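Side-chain contacts in hypothetical protein Atu2144 (Agrobacterium tumefaciens, PDB 2ODF), which is of unknown function but probably hydrolyses an amide bond, like N-formylglutamate amidohydrolases: residues Ile169-Asp174 with Asp181-Gly186; Asp198-Glu203 with Met223-Asn228; Ala36-Lys41 with Asp50-His55; Ala62-Arg67 with Gly235-Ile240; Glu140-Gly145 with Asp217-Val222. All coordinates share one frame; numbering follows the deposited sequence.

Interaction 1: residues Ile169-Asp174 with Asp181-Gly186; sequences IGILHD and DAMLAG
Strand 169-172 and helix 178-186 are the first two elements of a beta-alpha-beta unit that strand 194-196 completes, and Ile171 meets Met183 and Leu184 between them. Ile171 points from the strand toward the helix. Its CG1 lies anti to the carbonyl carbon (chi1 -57°) and its CG2 anti to the backbone N. Both branches meet Leu184, and CD1 at the end of the longer one meets Met183. Leu184 takes the larger share. Its CB bond does not aim at the strand, but its isobutyl end swings in, and the two side chains run past each other in opposite senses. CD2 of Leu184 lies 3.8 Å from CG1 of Ile171. On the other branch, CD1 of Leu184 is 4.1 Å from CG2 of Ile171. CG of Leu184 sits 3.9 Å from CB of Ile171, so the branched carbons of both residues pack closely. No hydrogen bond crosses this apolar contact. Val194 of the third strand touches both Ile171 and Leu184, and Met248 and Ala251 of helix 234-256 back Met183. The Met183 chain bends at its last torsion (chi3 76°), and its terminal CE touches CD1 of Ile171 at 3.9 Å.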
# COMPACT_ATOMS: atom_id res chain seq x y z
N ILE A 169 -12.09 -23.55 19.12
CA ILE A 169 -12.08 -22.11 19.17
C ILE A 169 -10.68 -21.70 19.61
O ILE A 169 -10.24 -22.06 20.70
CB ILE A 169 -13.10 -21.55 20.18
CG1 ILE A 169 -14.51 -22.01 19.87
CG2 ILE A 169 -13.05 -19.98 20.23
CD1 ILE A 169 -15.19 -21.31 18.70
N GLY A 170 -10.01 -20.89 18.78
CA GLY A 170 -8.81 -20.19 19.20
C GLY A 170 -9.10 -18.75 19.61
O GLY A 170 -9.85 -18.03 18.93
N ILE A 171 -8.49 -18.35 20.72
CA ILE A 171 -8.57 -17.00 21.25
C ILE A 171 -7.17 -16.39 21.00
O ILE A 171 -6.20 -16.69 21.68
CB ILE A 171 -8.96 -16.97 22.77
CG1 ILE A 171 -10.29 -17.69 22.99
CG2 ILE A 171 -8.97 -15.51 23.32
CD1 ILE A 171 -11.50 -17.04 22.31
N LEU A 172 -7.09 -15.55 19.98
CA LEU A 172 -5.80 -15.03 19.52
C LEU A 172 -5.58 -13.59 19.97
O LEU A 172 -6.51 -12.78 20.05
CB LEU A 172 -5.68 -15.16 18.01
CG LEU A 172 -5.22 -16.52 17.49
CD1 LEU A 172 -6.11 -17.65 17.97
CD2 LEU A 172 -5.21 -16.47 15.99
N HIS A 173 -4.33 -13.26 20.26
CA HIS A 173 -4.01 -11.92 20.72
C HIS A 173 -2.55 -11.65 20.47
O HIS A 173 -1.78 -12.57 20.27
CB HIS A 173 -4.36 -11.77 22.20
CG HIS A 173 -3.55 -12.64 23.10
ND1 HIS A 173 -2.31 -12.28 23.57
CD2 HIS A 173 -3.81 -13.86 23.63
CE1 HIS A 173 -1.82 -13.24 24.33
NE2 HIS A 173 -2.72 -14.21 24.40
N ASP A 174 -2.20 -10.37 20.45
CA ASP A 174 -0.83 -9.90 20.33
C ASP A 174 -0.37 -9.42 21.72
O ASP A 174 -0.70 -10.05 22.75
CB ASP A 174 -0.77 -8.82 19.23
CG ASP A 174 0.65 -8.62 18.68
OD1 ASP A 174 1.48 -7.97 19.35
OD2 ASP A 174 0.93 -9.14 17.58
N ASP A 181 -7.43 -12.99 27.82
CA ASP A 181 -7.31 -13.58 29.16
C ASP A 181 -8.68 -13.75 29.80
O ASP A 181 -8.97 -14.79 30.38
CB ASP A 181 -6.46 -12.69 30.08
CG ASP A 181 -4.97 -12.70 29.75
OD1 ASP A 181 -4.52 -13.59 29.00
OD2 ASP A 181 -4.23 -11.79 30.23
N ALA A 182 -9.51 -12.72 29.72
CA ALA A 182 -10.86 -12.75 30.25
C ALA A 182 -11.70 -13.85 29.58
O ALA A 182 -12.43 -14.57 30.25
CB ALA A 182 -11.55 -11.39 30.07
N MET A 183 -11.60 -13.97 28.25
CA MET A 183 -12.35 -14.98 27.50
C MET A 183 -11.83 -16.41 27.77
O MET A 183 -12.62 -17.37 27.91
CB MET A 183 -12.29 -14.69 25.99
CG MET A 183 -13.15 -13.52 25.54
SD MET A 183 -13.13 -13.06 23.77
CE MET A 183 -14.18 -14.38 23.07
N LEU A 184 -10.52 -16.56 27.88
CA LEU A 184 -9.97 -17.86 28.14
C LEU A 184 -10.36 -18.34 29.56
O LEU A 184 -10.64 -19.51 29.77
CB LEU A 184 -8.46 -17.86 27.93
CG LEU A 184 -8.12 -17.85 26.44
CD1 LEU A 184 -6.71 -17.28 26.20
CD2 LEU A 184 -8.29 -19.26 25.83
N ALA A 185 -10.39 -17.41 30.51
CA ALA A 185 -10.78 -17.76 31.89
C ALA A 185 -12.26 -18.10 31.93
O ALA A 185 -12.69 -19.04 32.60
CB ALA A 185 -10.45 -16.60 32.84
N GLY A 186 -13.04 -17.35 31.17
CA GLY A 186 -14.46 -17.59 31.06
C GLY A 186 -14.81 -18.87 30.34
O GLY A 186 -15.90 -19.38 30.49

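Interaction 2: residues Asp198-Glu203 with Met223-Asn228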
# COMPACT_ATOMS: atom_id res chain seq x y z
N ASP A 198 -3.97 -20.57 19.18
CA ASP A 198 -3.98 -21.90 18.62
C ASP A 198 -5.24 -21.93 17.77
O ASP A 198 -6.31 -21.70 18.31
CB ASP A 198 -4.09 -22.89 19.78
CG ASP A 198 -3.77 -24.33 19.41
OD1 ASP A 198 -3.75 -24.70 18.22
OD2 ASP A 198 -3.60 -25.11 20.36
N PRO A 199 -5.13 -22.26 16.46
CA PRO A 199 -4.02 -22.87 15.73
C PRO A 199 -2.92 -21.93 15.25
O PRO A 199 -1.92 -22.40 14.70
CB PRO A 199 -4.73 -23.50 14.52
CG PRO A 199 -5.84 -22.55 14.25
CD PRO A 199 -6.29 -22.03 15.58
N TYR A 200 -3.13 -20.64 15.41
CA TYR A 200 -2.13 -19.67 15.03
C TYR A 200 -2.02 -18.62 16.12
O TYR A 200 -2.95 -18.44 16.90
CB TYR A 200 -2.50 -19.00 13.70
CG TYR A 200 -2.71 -19.94 12.54
CD1 TYR A 200 -1.64 -20.64 11.98
CD2 TYR A 200 -3.97 -20.10 11.98
CE1 TYR A 200 -1.84 -21.50 10.90
CE2 TYR A 200 -4.17 -20.95 10.90
CZ TYR A 200 -3.10 -21.65 10.37
OH TYR A 200 -3.31 -22.48 9.29
N GLY A 201 -0.89 -17.94 16.15
CA GLY A 201 -0.66 -16.81 17.05
C GLY A 201 0.16 -15.73 16.35
O GLY A 201 0.46 -15.83 15.15
N PRO A 202 0.52 -14.67 17.10
CA PRO A 202 1.29 -13.56 16.51
C PRO A 202 2.61 -14.02 15.89
O PRO A 202 3.13 -13.38 14.97
CB PRO A 202 1.49 -12.59 17.69
CG PRO A 202 1.17 -13.34 18.90
CD PRO A 202 0.21 -14.43 18.52
N GLU A 203 3.11 -15.16 16.35
CA GLU A 203 4.30 -15.77 15.78
C GLU A 203 4.14 -16.12 14.31
O GLU A 203 5.13 -16.13 13.58
CB GLU A 203 4.68 -17.01 16.58
CG GLU A 203 5.08 -16.70 18.04
CD GLU A 203 5.25 -17.96 18.88
OE1 GLU A 203 5.33 -19.07 18.28
OE2 GLU A 203 5.32 -17.85 20.14
N MET A 223 -8.79 -11.78 18.41
CA MET A 223 -9.02 -12.44 17.14
C MET A 223 -9.57 -13.81 17.47
O MET A 223 -8.99 -14.52 18.28
CB MET A 223 -7.69 -12.50 16.38
CG MET A 223 -7.63 -13.38 15.15
SD MET A 223 -6.07 -13.23 14.20
CE MET A 223 -6.36 -14.56 13.13
N ILE A 224 -10.71 -14.13 16.89
CA ILE A 224 -11.40 -15.37 17.15
C ILE A 224 -11.28 -16.29 15.93
O ILE A 224 -11.66 -15.93 14.82
CB ILE A 224 -12.93 -15.12 17.49
CG1 ILE A 224 -13.07 -14.29 18.75
CG2 ILE A 224 -13.67 -16.42 17.70
CD1 ILE A 224 -14.42 -13.81 18.98
N GLU A 225 -10.78 -17.49 16.17
CA GLU A 225 -10.67 -18.55 15.18
C GLU A 225 -11.68 -19.65 15.52
O GLU A 225 -11.74 -20.10 16.65
CB GLU A 225 -9.26 -19.14 15.25
CG GLU A 225 -8.22 -18.38 14.49
CD GLU A 225 -8.25 -18.63 13.02
OE1 GLU A 225 -9.25 -19.11 12.48
OE2 GLU A 225 -7.25 -18.30 12.37
N ILE A 226 -12.47 -20.06 14.52
CA ILE A 226 -13.47 -21.11 14.67
C ILE A 226 -13.17 -22.21 13.67
O ILE A 226 -13.06 -21.95 12.46
CB ILE A 226 -14.85 -20.55 14.39
CG1 ILE A 226 -15.12 -19.31 15.24
CG2 ILE A 226 -15.94 -21.62 14.57
CD1 ILE A 226 -16.24 -18.47 14.69
N ARG A 227 -13.06 -23.46 14.12
CA ARG A 227 -12.81 -24.55 13.18
C ARG A 227 -14.01 -24.67 12.23
O ARG A 227 -15.16 -24.70 12.68
CB ARG A 227 -12.51 -25.85 13.92
CG ARG A 227 -11.73 -26.86 13.11
CD ARG A 227 -11.49 -28.15 13.89
NE ARG A 227 -12.77 -28.82 14.18
CZ ARG A 227 -12.99 -29.65 15.20
NH1 ARG A 227 -12.05 -29.95 16.08
NH2 ARG A 227 -14.20 -30.18 15.34
N ASN A 228 -13.77 -24.73 10.91
CA ASN A 228 -14.85 -24.36 9.99
C ASN A 228 -15.99 -25.38 9.91
O ASN A 228 -17.10 -25.02 9.55
CB ASN A 228 -14.35 -23.92 8.59
CG ASN A 228 -13.83 -25.06 7.74
OD1 ASN A 228 -14.40 -26.15 7.74
ND2 ASN A 228 -12.73 -24.79 6.96
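Glu225 meets Pro199 and Tyr200 through the two ends of its side chain, and these two meetings differ in character. The buried end is aliphatic. CB of Glu225 approaches CD of the Pro199 ring at 4.2 Å, the two side chains running at a slant to each other. Pro199 follows a cis peptide bond, which turns the chain sharply at this point. Leu172 of the neighbouring strand also packs on Glu225, while His154 and Phe156 touch it from strand 149-156. The polar end reaches Tyr200. CG of Glu225 lies anti to the carbonyl carbon and the chain is bent at chi2 (-79°), and this brings the carboxylate to the edge of the Tyr200 ring. There OE2 of Glu225 lies 3.8 Å from CD2 of Tyr200. It stands in the ring plane, so it faces the ring C-H side and not the pi cloud. The carboxylate and ring planes are turned 45° apart.

The loop 198-203 leaves the edge strand 194-196 of the mixed central sheet and passes over strand 169-172 toward strand 220-227, which carries Glu225 in the interior of the sheet.

The loop side is looser. Pro199 and Tyr200 are both partly exposed, and no hydrogen bond joins the two segments. The phenol end of Tyr200 leads away from the carboxylate, and its OH makes a weak hydrogen bond with NH1 of Arg165. The backbone N of Gly201 is held by OD2 of Asp204.

Interaction 3: residues Ala36-Lys41 with Asp50-His55; sequences ATIPQK and DVLSSH
Ile38 and Leu52 supply the apolar part of this contact. CG1 of Ile38 and CD2 of Leu52 are 4.1 Å apart, and the two side chains cross at about a right angle, so they meet over a small area. The CB of Leu52 does not aim at the loop. The rest of the chain makes up for this: with chi1 at -74°, CG lies beside the backbone N and the CD2 methyl reaches Ile38. A second, lighter touch puts CB of Ala36 4.4 Å from the carbonyl O of Leu52.

The polar link runs through water. One water molecule donates to O of Ala36 at 2.7 Å and to O of Leu52 at 2.8 Å. Both carbonyls are thus satisfied by the same bridge, and no direct hydrogen bond joins the segments.

Hydrogen bonds also shape the end of the helix. OG of Ser54 donates to O of Val51 at 2.6 Å, approaching 20° out of the carbonyl plane. The same oxygen accepts from N of Ser54 at 3.1 Å, so one residue grips it twice. OG of Ser53 bonds back to O of Ala49, just before the segment.

Ser53 is the first residue to leave helical angles. At the surface, the loop after strand 27-31 is joined to helix 49-52 by the Ile38-Leu52 pair and a water-bridged pair of carbonyls, at a helix C-terminus where a serine hydroxyl returns to the carbonyl three residues back.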
# COMPACT_ATOMS: atom_id res chain seq x y z
N ALA A 36 -15.12 -15.12 -0.95
CA ALA A 36 -14.35 -15.92 -1.89
C ALA A 36 -14.33 -15.33 -3.30
O ALA A 36 -13.67 -15.87 -4.19
CB ALA A 36 -14.92 -17.32 -1.92
N THR A 37 -15.02 -14.20 -3.49
CA THR A 37 -15.18 -13.58 -4.80
C THR A 37 -13.82 -13.16 -5.41
O THR A 37 -12.99 -12.53 -4.76
CB THR A 37 -16.11 -12.38 -4.76
OG1 THR A 37 -17.35 -12.75 -4.11
CG2 THR A 37 -16.39 -11.90 -6.18
N ILE A 38 -13.62 -13.56 -6.66
CA ILE A 38 -12.45 -13.16 -7.44
C ILE A 38 -12.94 -12.09 -8.41
O ILE A 38 -13.90 -12.33 -9.16
CB ILE A 38 -11.85 -14.34 -8.28
CG1 ILE A 38 -11.60 -15.60 -7.43
CG2 ILE A 38 -10.56 -13.89 -8.99
CD1 ILE A 38 -10.72 -15.39 -6.21
N PRO A 39 -12.30 -10.90 -8.40
CA PRO A 39 -12.68 -9.89 -9.38
C PRO A 39 -12.58 -10.46 -10.79
O PRO A 39 -11.70 -11.27 -11.06
CB PRO A 39 -11.65 -8.78 -9.18
CG PRO A 39 -11.15 -8.97 -7.81
CD PRO A 39 -11.20 -10.43 -7.54
N GLN A 40 -13.51 -10.05 -11.65
CA GLN A 40 -13.65 -10.56 -13.01
C GLN A 40 -12.30 -10.50 -13.73
O GLN A 40 -11.92 -11.45 -14.39
CB GLN A 40 -14.71 -9.75 -13.77
CG GLN A 40 -15.22 -10.45 -15.05
CD GLN A 40 -15.96 -9.50 -16.00
OE1 GLN A 40 -17.18 -9.59 -16.13
NE2 GLN A 40 -15.23 -8.60 -16.67
N LYS A 41 -11.55 -9.42 -13.56
CA LYS A 41 -10.30 -9.27 -14.29
C LYS A 41 -9.33 -10.45 -14.09
O LYS A 41 -8.50 -10.72 -14.96
CB LYS A 41 -9.63 -7.92 -13.96
CG LYS A 41 -9.07 -7.79 -12.59
CD LYS A 41 -8.20 -6.48 -12.43
CE LYS A 41 -6.71 -6.68 -12.78
NZ LYS A 41 -5.76 -5.73 -12.03
N ASP A 50 -12.84 -26.53 -7.81
CA ASP A 50 -12.74 -27.04 -6.44
C ASP A 50 -11.90 -26.16 -5.51
O ASP A 50 -12.28 -25.94 -4.37
CB ASP A 50 -12.14 -28.46 -6.39
CG ASP A 50 -13.10 -29.53 -6.86
OD1 ASP A 50 -14.25 -29.21 -7.26
OD2 ASP A 50 -12.69 -30.72 -6.84
N VAL A 51 -10.73 -25.73 -5.96
CA VAL A 51 -9.87 -24.92 -5.10
C VAL A 51 -10.56 -23.56 -4.90
O VAL A 51 -10.51 -23.00 -3.81
CB VAL A 51 -8.42 -24.73 -5.66
CG1 VAL A 51 -7.66 -23.68 -4.84
CG2 VAL A 51 -7.64 -26.06 -5.64
N LEU A 52 -11.23 -23.07 -5.93
CA LEU A 52 -11.87 -21.74 -5.85
C LEU A 52 -13.07 -21.73 -4.90
O LEU A 52 -13.44 -20.68 -4.37
CB LEU A 52 -12.30 -21.26 -7.23
CG LEU A 52 -11.21 -20.79 -8.19
CD1 LEU A 52 -11.84 -20.58 -9.56
CD2 LEU A 52 -10.50 -19.54 -7.70
N SER A 53 -13.67 -22.90 -4.69
CA SER A 53 -14.82 -23.04 -3.79
C SER A 53 -14.37 -23.56 -2.41
O SER A 53 -15.20 -23.86 -1.53
CB SER A 53 -15.83 -23.99 -4.43
OG SER A 53 -15.31 -25.30 -4.49
N SER A 54 -13.06 -23.63 -2.21
CA SER A 54 -12.51 -24.18 -0.98
C SER A 54 -12.11 -23.07 -0.03
O SER A 54 -12.23 -21.90 -0.34
CB SER A 54 -11.28 -25.06 -1.27
OG SER A 54 -10.14 -24.26 -1.61
N HIS A 55 -11.58 -23.49 1.12
CA HIS A 55 -11.00 -22.59 2.11
C HIS A 55 -9.75 -21.83 1.64
O HIS A 55 -9.32 -20.93 2.36
CB HIS A 55 -10.67 -23.35 3.40
CG HIS A 55 -9.56 -24.33 3.23
ND1 HIS A 55 -8.24 -24.00 3.46
CD2 HIS A 55 -9.56 -25.62 2.80
CE1 HIS A 55 -7.48 -25.04 3.19
NE2 HIS A 55 -8.25 -26.04 2.79
O HOH W 1 -13.44 -18.18 -5.52

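Interaction 4: residues Ala62-Arg67 with Gly235-Ile240; sequences ALAVAR and GEQAAI
Gln237 has its CG anti to the carbonyl carbon (chi1 -68°) and an extended chain beyond (chi2 156°), and this lays its amide against the CB methyl of Ala64 on the neighbouring helix. The methyl sits over one face of the amide. It lies 3.4 Å from OE1 of Gln237, 3.5 Å from CD and 3.7 Å from NE2. The near-equal distances mean that the methyl contacts both ends of the amide as well as its carbon. Ala64 points toward the other helix, but its short side chain leaves the glutamine to span the gap.

Val65 packs on the stem of the same residue. Its CG2 is 4.2 Å from CG of Gln237. CA of Val65 and CA of Gln237 are only 5.5 Å apart, a close approach for two helices.

No hydrogen bond crosses between the segments. The amide is anchored by its own side of the contact: NE2 of Gln237 donates to O of Ile231, in the loop before helix 234-256. This bond helps to fix the amide over Ala64. Ile231 also touches Val65 and Ile240, and Ile226 of strand 220-227 lies beneath both.

Helices 62-73 and 234-256 meet over the same face of the central mixed sheet, at Ile226, consistent with the layered alpha/beta fold of this family.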
# COMPACT_ATOMS: atom_id res chain seq x y z
N ALA A 62 -17.21 -17.69 8.35
CA ALA A 62 -16.75 -16.57 9.18
C ALA A 62 -17.63 -15.31 9.05
O ALA A 62 -17.97 -14.69 10.06
CB ALA A 62 -15.27 -16.25 8.89
N LEU A 63 -17.97 -14.91 7.83
CA LEU A 63 -18.84 -13.75 7.61
C LEU A 63 -20.25 -14.04 8.18
O LEU A 63 -20.90 -13.16 8.73
CB LEU A 63 -18.92 -13.41 6.12
CG LEU A 63 -19.79 -12.26 5.70
CD1 LEU A 63 -19.32 -11.03 6.45
CD2 LEU A 63 -19.78 -12.08 4.13
N ALA A 64 -20.68 -15.30 8.07
CA ALA A 64 -22.02 -15.69 8.48
C ALA A 64 -22.12 -15.54 9.99
O ALA A 64 -23.10 -14.97 10.49
CB ALA A 64 -22.30 -17.14 8.07
N VAL A 65 -21.10 -16.05 10.69
CA VAL A 65 -20.98 -15.91 12.13
C VAL A 65 -20.84 -14.44 12.53
O VAL A 65 -21.49 -14.00 13.45
CB VAL A 65 -19.80 -16.73 12.70
CG1 VAL A 65 -19.49 -16.31 14.13
CG2 VAL A 65 -20.11 -18.23 12.60
N ALA A 66 -20.00 -13.70 11.81
CA ALA A 66 -19.83 -12.25 12.05
C ALA A 66 -21.14 -11.45 11.93
O ALA A 66 -21.38 -10.53 12.71
CB ALA A 66 -18.77 -11.68 11.13
N ARG A 67 -21.93 -11.77 10.94
CA ARG A 67 -23.23 -11.17 10.79
C ARG A 67 -24.14 -11.43 11.99
O ARG A 67 -24.77 -10.55 12.47
CB ARG A 67 -23.88 -11.57 9.48
CG ARG A 67 -23.22 -10.98 8.27
CD ARG A 67 -23.87 -11.38 7.01
NE ARG A 67 -23.51 -10.44 6.00
CZ ARG A 67 -23.28 -10.74 4.75
NH1 ARG A 67 -23.38 -11.97 4.34
NH2 ARG A 67 -22.97 -9.80 3.90
N GLY A 235 -27.80 -23.29 11.25
CA GLY A 235 -28.03 -23.67 12.66
C GLY A 235 -26.77 -23.68 13.49
O GLY A 235 -26.74 -23.15 14.62
N GLU A 236 -25.71 -24.26 12.92
CA GLU A 236 -24.38 -24.32 13.55
C GLU A 236 -23.82 -22.94 13.73
O GLU A 236 -23.22 -22.64 14.76
CB GLU A 236 -23.42 -25.17 12.73
CG GLU A 236 -23.77 -26.67 12.65
CD GLU A 236 -22.97 -27.43 11.58
OE1 GLU A 236 -22.07 -26.83 10.95
OE2 GLU A 236 -23.22 -28.64 11.39
N GLN A 237 -24.00 -22.09 12.72
CA GLN A 237 -23.58 -20.69 12.80
C GLN A 237 -24.26 -19.95 13.95
O GLN A 237 -23.60 -19.27 14.77
CB GLN A 237 -23.79 -19.98 11.44
CG GLN A 237 -22.83 -20.53 10.33
CD GLN A 237 -23.34 -20.34 8.91
OE1 GLN A 237 -24.40 -19.73 8.68
NE2 GLN A 237 -22.58 -20.86 7.93
N ALA A 238 -25.58 -20.10 14.03
CA ALA A 238 -26.37 -19.49 15.11
C ALA A 238 -25.91 -19.98 16.47
O ALA A 238 -25.78 -19.20 17.42
CB ALA A 238 -27.89 -19.79 14.91
N ALA A 239 -25.67 -21.29 16.57
CA ALA A 239 -25.22 -21.89 17.81
C ALA A 239 -23.88 -21.29 18.26
O ALA A 239 -23.75 -20.79 19.36
CB ALA A 239 -25.12 -23.43 17.65
N ILE A 240 -22.89 -21.36 17.40
CA ILE A 240 -21.55 -20.86 17.72
C ILE A 240 -21.58 -19.35 18.00
O ILE A 240 -20.87 -18.86 18.92
CB ILE A 240 -20.52 -21.23 16.62
CG1 ILE A 240 -20.16 -22.73 16.71
CG2 ILE A 240 -19.25 -20.35 16.70
CD1 ILE A 240 -19.44 -23.15 18.04

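Interaction 5: residues Glu140-Gly145 with Asp217-Val222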
# COMPACT_ATOMS: atom_id res chain seq x y z
N GLU A 140 -13.68 7.93 14.34
CA GLU A 140 -14.96 8.55 14.55
C GLU A 140 -15.52 8.16 15.93
O GLU A 140 -15.96 9.02 16.72
CB GLU A 140 -15.89 8.14 13.41
CG GLU A 140 -17.14 8.93 13.35
CD GLU A 140 -17.98 8.55 12.15
OE1 GLU A 140 -18.29 7.33 11.98
OE2 GLU A 140 -18.34 9.49 11.39
N ARG A 141 -15.50 6.87 16.24
CA ARG A 141 -15.93 6.39 17.57
C ARG A 141 -15.16 7.12 18.70
O ARG A 141 -15.73 7.57 19.71
CB ARG A 141 -15.74 4.87 17.68
CG ARG A 141 -16.65 4.01 16.79
CD ARG A 141 -18.12 4.11 17.11
NE ARG A 141 -18.96 3.64 16.00
CZ ARG A 141 -19.22 2.37 15.72
NH1 ARG A 141 -18.71 1.40 16.47
NH2 ARG A 141 -19.98 2.05 14.69
N GLN A 142 -13.86 7.26 18.52
CA GLN A 142 -13.05 7.86 19.57
C GLN A 142 -13.39 9.33 19.76
O GLN A 142 -13.38 9.85 20.89
CB GLN A 142 -11.56 7.65 19.32
CG GLN A 142 -11.22 6.16 19.21
CD GLN A 142 -9.90 5.75 19.80
OE1 GLN A 142 -8.95 5.47 19.07
NE2 GLN A 142 -9.84 5.66 21.14
N ALA A 143 -13.74 9.99 18.65
CA ALA A 143 -14.16 11.39 18.67
C ALA A 143 -15.49 11.61 19.42
O ALA A 143 -15.74 12.70 19.94
CB ALA A 143 -14.26 11.92 17.22
N ALA A 144 -16.34 10.59 19.47
CA ALA A 144 -17.59 10.62 20.19
C ALA A 144 -17.43 10.09 21.61
O ALA A 144 -18.42 9.92 22.33
CB ALA A 144 -18.67 9.80 19.44
N GLY A 145 -16.18 9.82 22.00
CA GLY A 145 -15.85 9.29 23.31
C GLY A 145 -16.26 7.86 23.58
O GLY A 145 -16.31 7.45 24.75
N ASP A 217 -3.88 2.27 19.68
CA ASP A 217 -4.80 3.09 20.43
C ASP A 217 -5.19 2.48 21.79
O ASP A 217 -6.08 2.98 22.43
CB ASP A 217 -6.06 3.37 19.59
CG ASP A 217 -5.89 4.57 18.62
OD1 ASP A 217 -5.19 5.56 18.96
OD2 ASP A 217 -6.47 4.54 17.53
N GLY A 218 -4.55 1.38 22.20
CA GLY A 218 -4.80 0.78 23.51
C GLY A 218 -6.14 0.12 23.69
O GLY A 218 -6.65 -0.05 24.81
N LEU A 219 -6.74 -0.27 22.56
CA LEU A 219 -8.10 -0.77 22.54
C LEU A 219 -8.13 -2.26 22.89
O LEU A 219 -7.25 -3.03 22.47
CB LEU A 219 -8.69 -0.58 21.13
CG LEU A 219 -8.71 0.80 20.50
CD1 LEU A 219 -9.30 0.76 19.07
CD2 LEU A 219 -9.45 1.80 21.36
N LEU A 220 -9.15 -2.65 23.65
CA LEU A 220 -9.38 -4.06 23.90
C LEU A 220 -9.58 -4.73 22.54
O LEU A 220 -10.16 -4.16 21.60
CB LEU A 220 -10.63 -4.26 24.77
CG LEU A 220 -10.59 -3.81 26.24
CD1 LEU A 220 -11.98 -3.87 26.91
CD2 LEU A 220 -9.59 -4.65 27.04
N ASN A 221 -9.10 -5.96 22.44
CA ASN A 221 -9.15 -6.63 21.17
C ASN A 221 -8.95 -8.11 21.27
O ASN A 221 -8.35 -8.60 22.20
CB ASN A 221 -8.08 -6.04 20.23
CG ASN A 221 -6.69 -6.24 20.75
OD1 ASN A 221 -6.21 -5.50 21.65
ND2 ASN A 221 -6.00 -7.21 20.18
N VAL A 222 -9.44 -8.82 20.28
CA VAL A 222 -9.19 -10.24 20.20
C VAL A 222 -9.43 -10.69 18.77
O VAL A 222 -10.19 -10.11 18.01
CB VAL A 222 -10.12 -11.04 21.19
CG1 VAL A 222 -11.61 -11.02 20.67
CG2 VAL A 222 -9.63 -12.46 21.37
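Gln142 reaches from the end of helix 116-143 toward Asp217 and Leu219, and its amide meets the carboxylate of Asp217 almost squarely. The two planes are 79° apart, and the side chains run at a slant to each other. The Gln142 chain starts with CG anti to the carbonyl carbon and is bent at chi2 (-143°), which turns the amide end toward the loop. The terminal amide atom modelled as OE1 lies 3.1 Å from OD2 of Asp217. The oxygen and nitrogen of this amide are probably exchanged in the model; turned over, this pair may be a hydrogen bond. Leu219 points toward the helix and brings its CD2 methyl to the other end of the amide, 3.9 Å from the atom modelled as NE2 of Gln142.

The helix ends directly after Gln142 and Ala143. Gly145, with positive phi, is the C-prime residue of a Schellman motif: its N donates to O of Gln142 at 3.0 Å, and N of Arg146 bonds to O of Arg141. The contact sets this helix end against the loop that leads into strand 220-227. Leu219 also packs on Val150 of the adjacent strand 149-156, and Val222 rests on Leu179 and Met183 of helix 178-186.

How the interactions relate
Strand 220-227 ties most of the contacts together. Interactions 2 and 5 use successive parts of it, with centres about 23 Å apart. Interaction 1 lies on the neighbouring strand: N of Leu172 is 2.8 Å from O of Met223, a probable backbone hydrogen bond to interaction 2, and CG2 of Ile171 is 3.7 Å from CG2 of Val222 in interaction 5. Interaction 4 packs on the same strand, where CD1 of Ile226 is 3.9 Å from CG1 of Val65. Interaction 3 touches none of the others, although its nearest atoms come within about 4 Å of interaction 2. Its centre is about 31 Å from that of interaction 1 and about 34 Å from that of interaction 5, both across the chain's centre.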